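Local coordinates for protein-glutamine gamma-glutamyltransferase (Pseudomonas aeruginosa PAO1, PDB 6G49), which shows transglutaminase activity in vitro, joining glutamine to lysine side chains, through its periplasmic domain, and is critical for the viability of the bacterium, at residues Asp303-Tyr306 with Gln307-Glu311; Ala206-Leu209 with Gln210-His214. One frame throughout, in Å; residues are numbered along the deposited sequence.

In the fold
Contacts 1 and 2 belong to the transglutaminase-like part of the periplasmic domain, and their centres lie about 11 Å apart. Contact 1 turns the chain from strand 298-302 into helix 310-315 and carries the probable catalytic D303; contact 2 is the last part of helix 201-214. Each has a buried side and an open one: D303, P304, T305 and A309 are enclosed in contact 1, L208 and F212 in contact 2. Polar chemistry in contact 1 mixes i→i+3 and i→i+4 backbone bonds, an Asx turn and a bridging water, whereas contact 2 depends on helical backbone bonds. They meet where P304 packs on F212 and Q307 on L209, and both pack on helix 243-256.

Contact 1 (Asp303-Tyr306 with Gln307-Glu311); sequences DPTY and QVAPE
Y306 lays one face of its ring over P310, whose CB sits 4.2 Å from the centroid of the Y306 ring and 26° off the ring normal, a CH-pi contact across the turn that leads from strand 298-302 into helix 310-315. The ring reaches the proline, with Y306 CE1 against P310 CB, because CG stands anti to the backbone N (chi1 -178°), and the two side chains cross at about a right angle. Helical backbone angles at 304-306 coil the chain ahead of Q307. Q307 N donates to P304 O at 3.0 Å, approaching from above the carbonyl plane. T305 O takes two donors: V308 N arrives above its carbonyl plane, whereas A309 N, at 2.8 Å from T305 O, comes almost straight down the C=O direction (174°). These two bonds tie V308 and A309 to one carbonyl just ahead of the helix.

At the start of the turn, D303 OD1 accepts T305 N at 3.0 Å, which makes an Asx turn. The other oxygen, OD2, is hydrogen-bonded to H287 NE2 and Y72 OH, consistent with D303 completing a Cys-His-Asp triad with H287 and C243; the Asx bond and the two OD2 partners together limit rotation of the carboxylate. T305 touches C243 with its side chain, so the turn borders the probable nucleophile as well. Q307, bent at chi2, brings its amide to a bridging water: the water donates to D303 O at 2.7 Å and accepts from Q307 NE2 at 2.8 Å.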
loop_
_atom_site.group_PDB
_atom_site.type_symbol
_atom_site.label_atom_id
_atom_site.label_comp_id
_atom_site.label_asym_id
_atom_site.label_seq_id
_atom_site.Cartn_x
_atom_site.Cartn_y
_atom_site.Cartn_z
ATOM N N ASP A 303 -1.527 -5.358 6.129
ATOM C CA ASP A 303 -1.688 -3.966 6.575
ATOM C C ASP A 303 -1.425 -3.867 8.064
ATOM O O ASP A 303 -2.287 -4.207 8.863
ATOM C CB ASP A 303 -3.078 -3.444 6.255
ATOM C CG ASP A 303 -3.227 -1.998 6.628
ATOM O OD1 ASP A 303 -2.266 -1.391 7.167
ATOM O OD2 ASP A 303 -4.332 -1.452 6.305
ATOM N N PRO A 304 -0.233 -3.405 8.482
ATOM C CA PRO A 304 0.103 -3.339 9.894
ATOM C C PRO A 304 -0.793 -2.371 10.670
ATOM O O PRO A 304 -0.917 -2.516 11.890
ATOM C CB PRO A 304 1.581 -2.893 9.929
ATOM C CG PRO A 304 1.809 -2.286 8.588
ATOM C CD PRO A 304 0.907 -3.032 7.633
ATOM N N THR A 305 -1.385 -1.406 9.983
ATOM C CA THR A 305 -2.270 -0.417 10.607
ATOM C C THR A 305 -3.430 -1.163 11.256
ATOM O O THR A 305 -4.024 -0.729 12.251
ATOM C CB THR A 305 -2.818 0.596 9.591
ATOM O OG1 THR A 305 -1.749 1.422 9.137
ATOM C CG2 THR A 305 -3.898 1.500 10.143
ATOM N N TYR A 306 -3.845 -2.257 10.619
ATOM C CA TYR A 306 -4.997 -3.012 11.107
ATOM C C TYR A 306 -4.762 -3.515 12.551
ATOM O O TYR A 306 -5.745 -3.705 13.315
ATOM C CB TYR A 306 -5.372 -4.142 10.169
ATOM C CG TYR A 306 -6.593 -4.898 10.644
ATOM C CD1 TYR A 306 -7.859 -4.376 10.469
ATOM C CD2 TYR A 306 -6.490 -6.128 11.267
ATOM C CE1 TYR A 306 -8.989 -5.030 10.925
ATOM C CE2 TYR A 306 -7.611 -6.797 11.735
ATOM C CZ TYR A 306 -8.856 -6.247 11.574
ATOM O OH TYR A 306 -9.938 -6.949 12.011
ATOM N N GLN A 307 -3.495 -3.750 12.942
ATOM C CA GLN A 307 -3.123 -4.240 14.248
ATOM C C GLN A 307 -3.299 -3.176 15.334
ATOM O O GLN A 307 -3.366 -3.517 16.528
ATOM C CB GLN A 307 -1.692 -4.766 14.270
ATOM C CG GLN A 307 -1.475 -5.864 13.239
ATOM C CD GLN A 307 -2.352 -7.057 13.513
ATOM O OE1 GLN A 307 -2.463 -7.490 14.660
ATOM N NE2 GLN A 307 -2.919 -7.634 12.470
ATOM N N VAL A 308 -3.242 -1.902 14.951
ATOM C CA VAL A 308 -3.226 -0.779 15.882
ATOM C C VAL A 308 -4.559 -0.026 15.836
ATOM O O VAL A 308 -5.023 0.454 16.855
ATOM C CB VAL A 308 -2.067 0.167 15.535
ATOM C CG1 VAL A 308 -2.010 1.364 16.479
ATOM C CG2 VAL A 308 -0.755 -0.583 15.510
ATOM N N ALA A 309 -5.140 0.102 14.650
ATOM C CA ALA A 309 -6.345 0.925 14.445
ATOM C C ALA A 309 -7.309 0.174 13.565
ATOM O O ALA A 309 -7.668 0.596 12.465
ATOM C CB ALA A 309 -6.009 2.309 13.923
ATOM N N PRO A 310 -7.795 -1.015 14.026
ATOM C CA PRO A 310 -8.722 -1.792 13.228
ATOM C C PRO A 310 -9.999 -1.031 12.852
ATOM O O PRO A 310 -10.514 -1.252 11.768
ATOM C CB PRO A 310 -9.026 -3.041 14.119
ATOM C CG PRO A 310 -8.663 -2.562 15.531
ATOM C CD PRO A 310 -7.487 -1.647 15.320
ATOM N N GLU A 311 -10.460 -0.150 13.737
ATOM C CA GLU A 311 -11.624 0.689 13.495
ATOM C C GLU A 311 -11.451 1.560 12.232
ATOM O O GLU A 311 -12.408 1.816 11.557
ATOM C CB GLU A 311 -11.967 1.490 14.771
ATOM C CG GLU A 311 -10.932 2.544 15.212
ATOM C CD GLU A 311 -9.655 2.118 15.965
ATOM O OE1 GLU A 311 -9.410 0.879 16.152
ATOM O OE2 GLU A 311 -8.904 3.040 16.376
HETATM O O HOH W 1 -2.665 -6.676 9.820
#

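Contact 2 (Ala206-Leu209 with Gln210-His214); sequences AALL and QRFNH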
loop_
_atom_site.group_PDB
_atom_site.type_symbol
_atom_site.label_atom_id
_atom_site.label_comp_id
_atom_site.label_asym_id
_atom_site.label_seq_id
_atom_site.Cartn_x
_atom_site.Cartn_y
_atom_site.Cartn_z
ATOM N N ALA A 206 3.744 -12.790 10.626
ATOM C CA ALA A 206 2.802 -12.850 11.795
ATOM C C ALA A 206 3.446 -12.356 13.086
ATOM O O ALA A 206 2.806 -11.631 13.848
ATOM C CB ALA A 206 2.250 -14.256 11.945
ATOM N N ALA A 207 4.711 -12.700 13.339
ATOM C CA ALA A 207 5.380 -12.295 14.546
ATOM C C ALA A 207 5.555 -10.764 14.558
ATOM O O ALA A 207 5.389 -10.081 15.609
ATOM C CB ALA A 207 6.703 -13.020 14.683
ATOM N N LEU A 208 5.873 -10.192 13.374
ATOM C CA LEU A 208 6.009 -8.782 13.298
ATOM C C LEU A 208 4.659 -8.075 13.524
ATOM O O LEU A 208 4.608 -7.044 14.233
ATOM C CB LEU A 208 6.634 -8.468 11.929
ATOM C CG LEU A 208 7.044 -7.046 11.646
ATOM C CD1 LEU A 208 7.847 -6.414 12.760
ATOM C CD2 LEU A 208 7.854 -6.990 10.339
ATOM N N LEU A 209 3.578 -8.587 12.917
ATOM C CA LEU A 209 2.243 -8.004 13.115
ATOM C C LEU A 209 1.890 -8.054 14.609
ATOM O O LEU A 209 1.271 -7.137 15.174
ATOM C CB LEU A 209 1.241 -8.765 12.272
ATOM C CG LEU A 209 1.342 -8.499 10.783
ATOM C CD1 LEU A 209 0.373 -9.440 10.066
ATOM C CD2 LEU A 209 1.067 -7.021 10.487
ATOM N N GLN A 210 2.314 -9.125 15.285
ATOM C CA GLN A 210 2.023 -9.284 16.693
ATOM C C GLN A 210 2.693 -8.188 17.526
ATOM O O GLN A 210 2.163 -7.738 18.577
ATOM C CB GLN A 210 2.466 -10.678 17.156
ATOM C CG GLN A 210 1.397 -11.741 16.973
ATOM C CD GLN A 210 1.872 -12.982 17.687
ATOM O OE1 GLN A 210 1.484 -13.263 18.828
ATOM N NE2 GLN A 210 2.812 -13.668 17.062
ATOM N N ARG A 211 3.866 -7.711 17.112
ATOM C CA ARG A 211 4.538 -6.656 17.863
ATOM C C ARG A 211 3.688 -5.377 17.838
ATOM O O ARG A 211 3.555 -4.633 18.825
ATOM C CB ARG A 211 5.951 -6.358 17.349
ATOM C CG ARG A 211 6.944 -7.470 17.608
ATOM C CD ARG A 211 8.262 -7.043 17.001
ATOM N NE ARG A 211 8.823 -5.851 17.622
ATOM C CZ ARG A 211 9.646 -5.893 18.668
ATOM N NH1 ARG A 211 9.982 -7.062 19.196
ATOM N NH2 ARG A 211 10.101 -4.776 19.181
ATOM N N PHE A 212 3.097 -5.070 16.684
ATOM C CA PHE A 212 2.286 -3.908 16.609
ATOM C C PHE A 212 1.004 -4.094 17.446
ATOM O O PHE A 212 0.463 -3.145 17.982
ATOM C CB PHE A 212 1.918 -3.584 15.151
ATOM C CG PHE A 212 3.071 -3.140 14.279
ATOM C CD1 PHE A 212 3.818 -2.019 14.585
ATOM C CD2 PHE A 212 3.416 -3.875 13.152
ATOM C CE1 PHE A 212 4.861 -1.600 13.784
ATOM C CE2 PHE A 212 4.451 -3.448 12.339
ATOM C CZ PHE A 212 5.175 -2.318 12.654
ATOM N N ASN A 213 0.497 -5.316 17.454
ATOM C CA ASN A 213 -0.752 -5.594 18.148
ATOM C C ASN A 213 -0.557 -5.481 19.672
ATOM O O ASN A 213 -1.374 -4.874 20.348
ATOM C CB ASN A 213 -1.289 -6.958 17.764
ATOM C CG ASN A 213 -2.695 -7.188 18.298
ATOM O OD1 ASN A 213 -3.583 -6.346 18.120
ATOM N ND2 ASN A 213 -2.901 -8.360 18.852
ATOM N N HIS A 214 0.535 -5.993 20.209
ATOM C CA HIS A 214 0.716 -6.078 21.691
ATOM C C HIS A 214 1.384 -4.855 22.335
ATOM O O HIS A 214 1.221 -4.643 23.547
ATOM C CB HIS A 214 1.522 -7.328 21.982
ATOM C CG HIS A 214 0.743 -8.561 21.677
ATOM N ND1 HIS A 214 1.345 -9.742 21.320
ATOM C CD2 HIS A 214 -0.583 -8.808 21.679
ATOM C CE1 HIS A 214 0.422 -10.656 21.113
ATOM N NE2 HIS A 214 -0.763 -10.109 21.295
#
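Q210 runs its aliphatic chain alongside the carbonyl end of A206, with CG 3.4 Å from A206 O, on the last turns of the alpha-helix 201-214. The same oxygen is satisfied by the backbone: Q210 N donates to A206 O at 2.9 Å, tilted 23° from the carbonyl plane. One residue on, R211 N divides its hydrogen. Its main acceptor is A207 O at 3.2 Å, and a weak second bond goes to L208 O at 3.0 Å, where the N-H...O angle falls to 129°. L208 O has another weak donor in F212 N, 3.5 Å away, so two weak bonds serve this carbonyl. The i→i+4 series thus runs through the whole segment, weak at F212; the next well-formed bond is N213 N to L209 O, 3.0 Å and in the carbonyl plane, and H214 N bonded to Q210 O continues it.

The apolar groups sort by side of the helix. L208 is buried against M250, V253 and L254 of helix 243-256, and its CG comes only loosely to the F212 ring, 4.5 Å from CE2. That ring makes edge-to-face contacts with Y246 and F217, which places this helix face in the interior of the transglutaminase-like domain. R211 rests on F236 and L190; its guanidinium has a long, weak ion pair with E215. Its chain starts with CG beside the backbone N (chi1 -69°), and this swings the first methylenes back over the preceding turn, with R211 CB 3.5 Å from L208 O and CG lying next to A207 O.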